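Local coordinates for alcohol dehydrogenase superfamily protein (Novosphingobium aromaticivorans, PDB 3GAZ), which probably works as an NADP-dependent oxidoreductase of the medium-chain alcohol dehydrogenase and enoyl reductase superfamily, its substrate unassigned, at residues L36-A41 with T74-G79; P30-V35 with V78-D83; T153-G158 with Q215-V220. One frame throughout, in Å; residues are numbered along the deposited sequence.

Contact 1: L36-A41 with T74-G79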
loop_
_atom_site.group_PDB
_atom_site.type_symbol
_atom_site.label_atom_id
_atom_site.label_comp_id
_atom_site.label_asym_id
_atom_site.label_seq_id
_atom_site.Cartn_x
_atom_site.Cartn_y
_atom_site.Cartn_z
ATOM N N LEU A 36 14.247 13.057 -4.454
ATOM C CA LEU A 36 13.254 13.869 -3.769
ATOM C C LEU A 36 12.753 14.883 -4.775
ATOM O O LEU A 36 13.529 15.674 -5.309
ATOM C CB LEU A 36 13.864 14.590 -2.562
ATOM C CG LEU A 36 12.875 15.432 -1.746
ATOM C CD1 LEU A 36 11.820 14.522 -1.118
ATOM C CD2 LEU A 36 13.618 16.209 -0.664
ATOM N N VAL A 37 11.454 14.854 -5.043
ATOM C CA VAL A 37 10.880 15.772 -6.003
ATOM C C VAL A 37 10.156 16.923 -5.341
ATOM O O VAL A 37 9.320 16.721 -4.463
ATOM C CB VAL A 37 9.870 15.064 -6.933
ATOM C CG1 VAL A 37 9.279 16.075 -7.925
ATOM C CG2 VAL A 37 10.552 13.917 -7.672
ATOM N N GLN A 38 10.501 18.135 -5.751
ATOM C CA GLN A 38 9.825 19.310 -5.237
ATOM C C GLN A 38 8.691 19.434 -6.241
ATOM O O GLN A 38 8.918 19.769 -7.405
ATOM C CB GLN A 38 10.735 20.531 -5.299
ATOM C CG GLN A 38 10.083 21.805 -4.797
ATOM C CD GLN A 38 11.087 22.917 -4.586
ATOM O OE1 GLN A 38 11.857 23.254 -5.488
ATOM N NE2 GLN A 38 11.084 23.498 -3.391
ATOM N N ILE A 39 7.481 19.129 -5.791
ATOM C CA ILE A 39 6.308 19.149 -6.652
ATOM C C ILE A 39 5.792 20.547 -6.963
ATOM O O ILE A 39 5.471 21.317 -6.057
ATOM C CB ILE A 39 5.168 18.314 -6.020
ATOM C CG1 ILE A 39 5.649 16.873 -5.802
ATOM C CG2 ILE A 39 3.936 18.346 -6.921
ATOM C CD1 ILE A 39 4.654 15.980 -5.059
ATOM N N GLU A 40 5.711 20.866 -8.251
ATOM C CA GLU A 40 5.224 22.172 -8.679
ATOM C C GLU A 40 3.775 22.101 -9.170
ATOM O O GLU A 40 3.022 23.066 -9.043
ATOM C CB GLU A 40 6.157 22.743 -9.759
ATOM C CG GLU A 40 7.552 23.046 -9.201
ATOM C CD GLU A 40 8.532 23.581 -10.232
ATOM O OE1 GLU A 40 8.166 24.503 -10.990
ATOM O OE2 GLU A 40 9.680 23.086 -10.266
ATOM N N ALA A 41 3.387 20.949 -9.706
ATOM C CA ALA A 41 2.028 20.739 -10.192
ATOM C C ALA A 41 1.600 19.299 -9.918
ATOM O O ALA A 41 2.373 18.355 -10.123
ATOM C CB ALA A 41 1.944 21.038 -11.689
ATOM N N THR A 74 10.536 19.423 -9.819
ATOM C CA THR A 74 11.982 19.485 -9.959
ATOM C C THR A 74 12.673 18.620 -8.910
ATOM O O THR A 74 12.224 18.526 -7.768
ATOM C CB THR A 74 12.479 20.942 -9.804
ATOM O OG1 THR A 74 11.928 21.748 -10.852
ATOM C CG2 THR A 74 14.000 21.005 -9.875
ATOM N N VAL A 75 13.764 17.981 -9.309
ATOM C CA VAL A 75 14.535 17.145 -8.397
ATOM C C VAL A 75 15.355 18.089 -7.519
ATOM O O VAL A 75 16.072 18.950 -8.031
ATOM C CB VAL A 75 15.485 16.210 -9.185
ATOM C CG1 VAL A 75 16.403 15.459 -8.235
ATOM C CG2 VAL A 75 14.669 15.230 -10.015
ATOM N N VAL A 76 15.234 17.947 -6.203
ATOM C CA VAL A 76 15.983 18.807 -5.289
ATOM C C VAL A 76 16.985 18.030 -4.444
ATOM O O VAL A 76 17.816 18.618 -3.757
ATOM C CB VAL A 76 15.043 19.597 -4.357
ATOM C CG1 VAL A 76 14.279 20.632 -5.160
ATOM C CG2 VAL A 76 14.078 18.650 -3.657
ATOM N N ALA A 77 16.901 16.707 -4.502
ATOM C CA ALA A 77 17.812 15.840 -3.765
ATOM C C ALA A 77 17.770 14.456 -4.395
ATOM O O ALA A 77 16.730 14.016 -4.901
ATOM C CB ALA A 77 17.413 15.764 -2.296
ATOM N N VAL A 78 18.907 13.773 -4.367
ATOM C CA VAL A 78 19.001 12.444 -4.944
ATOM C C VAL A 78 19.505 11.448 -3.912
ATOM O O VAL A 78 20.435 11.735 -3.158
ATOM C CB VAL A 78 19.947 12.448 -6.164
ATOM C CG1 VAL A 78 20.031 11.066 -6.772
ATOM C CG2 VAL A 78 19.447 13.452 -7.195
ATOM N N GLY A 79 18.874 10.280 -3.872
ATOM C CA GLY A 79 19.296 9.265 -2.929
ATOM C C GLY A 79 20.508 8.530 -3.470
ATOM O O GLY A 79 20.925 8.770 -4.606
#
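Leu36 and Ala77 sit opposite each other as an antiparallel hydrogen-bonded pair, and the buried Leu36 makes this the well-packed end of the contact. Leu36 CB rests 3.7 Å from Ala77 CB, while its CG, anti to the backbone N (chi1 -178°), carries CD2 obliquely over Val76 CG2 at 3.9 Å. Backbone bonds lock the same end: Leu36 N to Ala77 O at 2.7 Å, and Val76 N back to Leu36 O, nearly straight at 171°. Pro30 adds to the cover on Leu36.

Between Leu36 and Val37 the register slips by one residue, a beta bulge, so that Val37 pairs with Val75 on the other face of the sheet. Gln38 and Thr74 then resume the hydrogen-bonded pattern, each N reaching the other's O.

Toward Gln38, Glu40 and Thr74, all partly exposed, the contact is more open to solvent. Gln38 still packs closely, crossing Val76 at about a right angle with its CB 3.5 Å from Val76 CG1. At the far end Thr74 OG1 gives its proton to Glu40 OE2, 2.7 Å away and met nearly along the C-O axis; both residues also touch Met125. Glu40 and Ala41 both face Ala72, a classic bulge where the chain turns a corner. The pair, strands 34-39 and 70-78, lies in the GroES-like domain of this alcohol dehydrogenase family, in a sheet interrupted here by two bulges.

Contact 2: P30-V35 with V78-D83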
loop_
_atom_site.group_PDB
_atom_site.type_symbol
_atom_site.label_atom_id
_atom_site.label_comp_id
_atom_site.label_asym_id
_atom_site.label_seq_id
_atom_site.Cartn_x
_atom_site.Cartn_y
_atom_site.Cartn_z
ATOM N N PRO A 30 14.833 10.808 0.555
ATOM C CA PRO A 30 15.076 9.807 -0.485
ATOM C C PRO A 30 15.954 8.631 -0.074
ATOM O O PRO A 30 17.078 8.812 0.396
ATOM C CB PRO A 30 15.709 10.628 -1.602
ATOM C CG PRO A 30 16.513 11.633 -0.837
ATOM C CD PRO A 30 15.547 12.063 0.251
ATOM N N ALA A 31 15.428 7.426 -0.258
ATOM C CA ALA A 31 16.159 6.202 0.056
ATOM C C ALA A 31 16.974 5.865 -1.184
ATOM O O ALA A 31 16.830 6.517 -2.218
ATOM C CB ALA A 31 15.181 5.068 0.365
ATOM N N PRO A 32 17.851 4.853 -1.101
ATOM C CA PRO A 32 18.634 4.520 -2.294
ATOM C C PRO A 32 17.679 4.215 -3.446
ATOM O O PRO A 32 16.656 3.562 -3.251
ATOM C CB PRO A 32 19.419 3.286 -1.856
ATOM C CG PRO A 32 19.613 3.514 -0.390
ATOM C CD PRO A 32 18.251 4.016 0.044
ATOM N N GLY A 33 18.004 4.692 -4.640
ATOM C CA GLY A 33 17.140 4.437 -5.776
ATOM C C GLY A 33 16.042 5.474 -5.952
ATOM O O GLY A 33 15.357 5.471 -6.973
ATOM N N GLN A 34 15.871 6.358 -4.970
ATOM C CA GLN A 34 14.845 7.405 -5.040
ATOM C C GLN A 34 15.445 8.800 -5.203
ATOM O O GLN A 34 16.630 9.021 -4.948
ATOM C CB GLN A 34 14.003 7.450 -3.757
ATOM C CG GLN A 34 13.291 6.180 -3.343
ATOM C CD GLN A 34 12.420 6.412 -2.115
ATOM O OE1 GLN A 34 12.886 6.933 -1.097
ATOM N NE2 GLN A 34 11.150 6.030 -2.206
ATOM N N VAL A 35 14.601 9.741 -5.616
ATOM C CA VAL A 35 14.999 11.137 -5.744
ATOM C C VAL A 35 13.901 11.912 -5.031
ATOM O O VAL A 35 12.757 11.454 -4.977
ATOM C CB VAL A 35 15.083 11.621 -7.221
ATOM C CG1 VAL A 35 16.200 10.894 -7.948
ATOM C CG2 VAL A 35 13.748 11.419 -7.924
ATOM N N VAL A 78 18.907 13.773 -4.367
ATOM C CA VAL A 78 19.001 12.444 -4.944
ATOM C C VAL A 78 19.505 11.448 -3.912
ATOM O O VAL A 78 20.435 11.735 -3.158
ATOM C CB VAL A 78 19.947 12.448 -6.164
ATOM C CG1 VAL A 78 20.031 11.066 -6.772
ATOM C CG2 VAL A 78 19.447 13.452 -7.195
ATOM N N GLY A 79 18.874 10.280 -3.872
ATOM C CA GLY A 79 19.296 9.265 -2.929
ATOM C C GLY A 79 20.508 8.530 -3.470
ATOM O O GLY A 79 20.925 8.770 -4.606
ATOM N N PRO A 80 21.114 7.643 -2.671
ATOM C CA PRO A 80 22.286 6.889 -3.127
ATOM C C PRO A 80 21.895 5.954 -4.271
ATOM O O PRO A 80 20.717 5.648 -4.450
ATOM C CB PRO A 80 22.700 6.113 -1.877
ATOM C CG PRO A 80 22.266 7.013 -0.758
ATOM C CD PRO A 80 20.902 7.465 -1.224
ATOM N N GLU A 81 22.881 5.514 -5.045
ATOM C CA GLU A 81 22.643 4.591 -6.151
ATOM C C GLU A 81 21.752 5.115 -7.277
ATOM O O GLU A 81 21.161 4.329 -8.014
ATOM C CB GLU A 81 22.061 3.280 -5.610
ATOM C CG GLU A 81 23.028 2.489 -4.736
ATOM C CD GLU A 81 22.365 1.318 -4.030
ATOM O OE1 GLU A 81 21.719 0.492 -4.711
ATOM O OE2 GLU A 81 22.495 1.219 -2.792
ATOM N N VAL A 82 21.649 6.432 -7.416
ATOM C CA VAL A 82 20.833 7.013 -8.481
ATOM C C VAL A 82 21.704 7.838 -9.423
ATOM O O VAL A 82 22.390 8.760 -8.992
ATOM C CB VAL A 82 19.719 7.920 -7.916
ATOM C CG1 VAL A 82 19.021 8.661 -9.054
ATOM C CG2 VAL A 82 18.713 7.087 -7.147
ATOM N N ASP A 83 21.669 7.508 -10.709
ATOM C CA ASP A 83 22.469 8.227 -11.698
ATOM C C ASP A 83 21.636 8.711 -12.886
ATOM O O ASP A 83 22.158 9.354 -13.797
ATOM C CB ASP A 83 23.609 7.334 -12.203
ATOM C CG ASP A 83 23.106 6.060 -12.857
ATOM O OD1 ASP A 83 22.228 6.147 -13.743
ATOM O OD2 ASP A 83 23.590 4.967 -12.492
#
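Val35 has CG1 anti to its carbonyl carbon (chi1 -66°), and Val78 has its own CG1 anti to the backbone N (chi1 -179°); these rotations bring the two methyls to 4.0 Å, with the side chains side by side and pointing the same way. Val82 CG1 meets Val35 CG1 at 3.8 Å, the two side chains crossing at about a right angle. The other branch, Val82 CG2, presses on the backbone of Gly33, 3.4 Å from Gly33 CA, which is tighter than ordinary van der Waals contact.

Gly33 lies in a type II turn from Ala31 to Gln34, closed by Gln34 N on Ala31 O. Its positive phi would jam a side chain against the preceding carbonyl. Gln34 braces the turn too: its OE1 accepts Ala31 N at 2.7 Å, in the carbonyl plane on a lone pair.

Two backbone bonds tie the turn to the opposing loop. Gly33 N donates to Pro80 O at 2.9 Å, and Gly79 N reaches Gln34 O at 2.8 Å. Any CB on Gly79 would collide with Ala31 O and Gln34 O, so the close approach depends on glycine there. Outside, Pro32 CG lies against Pro80 CD at 4.2 Å, two exposed rings at the protein surface.

The contact sits where strand 34-39 begins and strand 70-78 ends, the latter running into the loop that leads to strand 90-94. On the other flank, backbone bonds from Gly33 to Ala113 and from Val35 to Val111 join the turn to strand 108-112 and the residue just after it.

Contact 3: T153-G158 with Q215-V220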
loop_
_atom_site.group_PDB
_atom_site.type_symbol
_atom_site.label_atom_id
_atom_site.label_comp_id
_atom_site.label_asym_id
_atom_site.label_seq_id
_atom_site.Cartn_x
_atom_site.Cartn_y
_atom_site.Cartn_z
ATOM N N THR A 153 -7.481 0.837 -38.573
ATOM C CA THR A 153 -8.550 1.756 -38.227
ATOM C C THR A 153 -8.741 1.623 -36.724
ATOM O O THR A 153 -8.877 0.511 -36.206
ATOM C CB THR A 153 -9.857 1.400 -38.948
ATOM O OG1 THR A 153 -10.178 0.026 -38.704
ATOM C CG2 THR A 153 -9.716 1.641 -40.447
ATOM N N VAL A 154 -8.738 2.755 -36.030
ATOM C CA VAL A 154 -8.885 2.761 -34.581
ATOM C C VAL A 154 -10.044 3.640 -34.141
ATOM O O VAL A 154 -10.177 4.773 -34.590
ATOM C CB VAL A 154 -7.591 3.274 -33.888
ATOM C CG1 VAL A 154 -7.802 3.378 -32.382
ATOM C CG2 VAL A 154 -6.430 2.341 -34.199
ATOM N N LEU A 155 -10.879 3.103 -33.259
ATOM C CA LEU A 155 -12.019 3.839 -32.732
ATOM C C LEU A 155 -11.803 4.082 -31.242
ATOM O O LEU A 155 -11.682 3.131 -30.464
ATOM C CB LEU A 155 -13.308 3.038 -32.923
ATOM C CG LEU A 155 -14.546 3.639 -32.250
ATOM C CD1 LEU A 155 -14.888 4.971 -32.908
ATOM C CD2 LEU A 155 -15.713 2.668 -32.344
ATOM N N ILE A 156 -11.734 5.350 -30.852
ATOM C CA ILE A 156 -11.560 5.700 -29.450
ATOM C C ILE A 156 -12.910 6.145 -28.904
ATOM O O ILE A 156 -13.482 7.120 -29.389
ATOM C CB ILE A 156 -10.560 6.867 -29.259
ATOM C CG1 ILE A 156 -9.196 6.501 -29.843
ATOM C CG2 ILE A 156 -10.443 7.206 -27.771
ATOM C CD1 ILE A 156 -8.541 5.308 -29.180
ATOM N N GLN A 157 -13.418 5.422 -27.909
ATOM C CA GLN A 157 -14.700 5.747 -27.283
ATOM C C GLN A 157 -14.455 6.752 -26.160
ATOM O O GLN A 157 -13.821 6.423 -25.156
ATOM C CB GLN A 157 -15.342 4.480 -26.709
ATOM C CG GLN A 157 -15.559 3.380 -27.741
ATOM C CD GLN A 157 -16.839 3.559 -28.538
ATOM O OE1 GLN A 157 -17.177 4.666 -28.960
ATOM N NE2 GLN A 157 -17.558 2.461 -28.757
ATOM N N GLY A 158 -14.962 7.971 -26.330
ATOM C CA GLY A 158 -14.769 9.011 -25.332
ATOM C C GLY A 158 -13.507 9.801 -25.636
ATOM O O GLY A 158 -12.666 10.016 -24.759
ATOM N N GLN A 215 -17.593 -2.726 -42.168
ATOM C CA GLN A 215 -16.723 -3.798 -41.688
ATOM C C GLN A 215 -16.438 -3.708 -40.189
ATOM O O GLN A 215 -16.310 -4.727 -39.503
ATOM C CB GLN A 215 -15.380 -3.768 -42.426
ATOM C CG GLN A 215 -15.442 -4.067 -43.915
ATOM C CD GLN A 215 -16.065 -5.414 -44.213
ATOM O OE1 GLN A 215 -17.244 -5.503 -44.553
ATOM N NE2 GLN A 215 -15.278 -6.473 -44.074
ATOM N N GLY A 216 -16.339 -2.484 -39.685
ATOM C CA GLY A 216 -16.018 -2.295 -38.284
ATOM C C GLY A 216 -14.587 -1.798 -38.221
ATOM O O GLY A 216 -13.957 -1.597 -39.260
ATOM N N PHE A 217 -14.064 -1.616 -37.013
ATOM C CA PHE A 217 -12.705 -1.112 -36.821
ATOM C C PHE A 217 -11.726 -2.196 -36.348
ATOM O O PHE A 217 -12.100 -3.078 -35.579
ATOM C CB PHE A 217 -12.729 0.022 -35.789
ATOM C CG PHE A 217 -13.698 1.127 -36.117
ATOM C CD1 PHE A 217 -13.278 2.262 -36.807
ATOM C CD2 PHE A 217 -15.036 1.027 -35.747
ATOM C CE1 PHE A 217 -14.180 3.281 -37.123
ATOM C CE2 PHE A 217 -15.944 2.038 -36.059
ATOM C CZ PHE A 217 -15.515 3.165 -36.748
ATOM N N ASP A 218 -10.473 -2.117 -36.799
ATOM C CA ASP A 218 -9.459 -3.093 -36.394
ATOM C C ASP A 218 -9.243 -3.068 -34.880
ATOM O O ASP A 218 -9.064 -4.112 -34.244
ATOM C CB ASP A 218 -8.110 -2.800 -37.057
ATOM C CG ASP A 218 -8.154 -2.902 -38.568
ATOM O OD1 ASP A 218 -8.702 -3.897 -39.088
ATOM O OD2 ASP A 218 -7.623 -1.989 -39.235
ATOM N N LEU A 219 -9.262 -1.866 -34.310
ATOM C CA LEU A 219 -9.036 -1.696 -32.877
ATOM C C LEU A 219 -10.018 -0.716 -32.237
ATOM O O LEU A 219 -10.230 0.378 -32.752
ATOM C CB LEU A 219 -7.599 -1.204 -32.657
ATOM C CG LEU A 219 -7.095 -0.923 -31.239
ATOM C CD1 LEU A 219 -7.216 -2.175 -30.369
ATOM C CD2 LEU A 219 -5.637 -0.471 -31.326
ATOM N N VAL A 220 -10.624 -1.117 -31.122
ATOM C CA VAL A 220 -11.556 -0.245 -30.406
ATOM C C VAL A 220 -11.091 -0.054 -28.963
ATOM O O VAL A 220 -10.892 -1.028 -28.235
ATOM C CB VAL A 220 -12.985 -0.826 -30.363
ATOM C CG1 VAL A 220 -13.905 0.127 -29.591
ATOM C CG2 VAL A 220 -13.521 -1.037 -31.785
HETATM O O HOH W 1 -11.659 -1.013 -40.683
#
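Thr153 and Asp218 carry the polar part of the contact, each gripping the other by side chain and backbone. Thr153 N donates to Asp218 OD2 at 2.9 Å, coming from the anti side and 25° out of the carboxylate plane. In return Asp218 N donates to Thr153 OG1, also 2.9 Å, a nearly straight bond at 167°; chi1 of 53° puts that hydroxyl between the backbone N and carbonyl carbon of Thr153. A water joins Thr153 OG1 to Gly216 O.

Ladder bonds follow, as parallel pairing requires: Leu219 N to Thr153 O at 3.1 Å, then Leu155 N to Leu219 O at 2.8 Å.

The apolar contacts fall on the two faces of the sheet. Leu155 CB stands over one face of the Phe217 ring, 3.9 Å from its centroid, a CH-pi contact, and Leu155 CD2 reaches the ring atoms CD2 and CE2. Helices 204-212 and 227-235 lie against both residues. On the sheet face that carries Val154 and Leu219, Val154 CG2 lies 4.0 Å from Leu219 CB, their side chains alongside.

Replacing Asp218 with an alanine would probably leave Thr153 N without its acceptor and deprive Lys237 of its salt-bridge partner at OD1. The carboxylate thus ties a strand start to a lysine, a pairing expected to favour its charged form; apolar packing with one charged pair at the strand's start marks this part of the Rossmann-type sheet.

In the fold
Contacts 1 and 2 are neighbours, their centres 11 Å apart. They share Val78 and Gly79 and continue one pairing: contact 2 covers the turn and loop where strand 34-39 begins and strand 70-78 ends, and contact 1 follows the two strands inward. They touch directly, Val35 CB lying 3.7 Å from Ala77 O. Contact 3 comes later in the chain, on the opposite side of the chain's centre, about 40 Å from contact 1 and 43 Å from contact 2 between centres. It joins strands 153-157 and 217-222 in the middle of the six-stranded parallel sheet. The set therefore samples both halves of the family's architecture, a GroES-like domain and a Rossmann-type domain probably serving NADP binding.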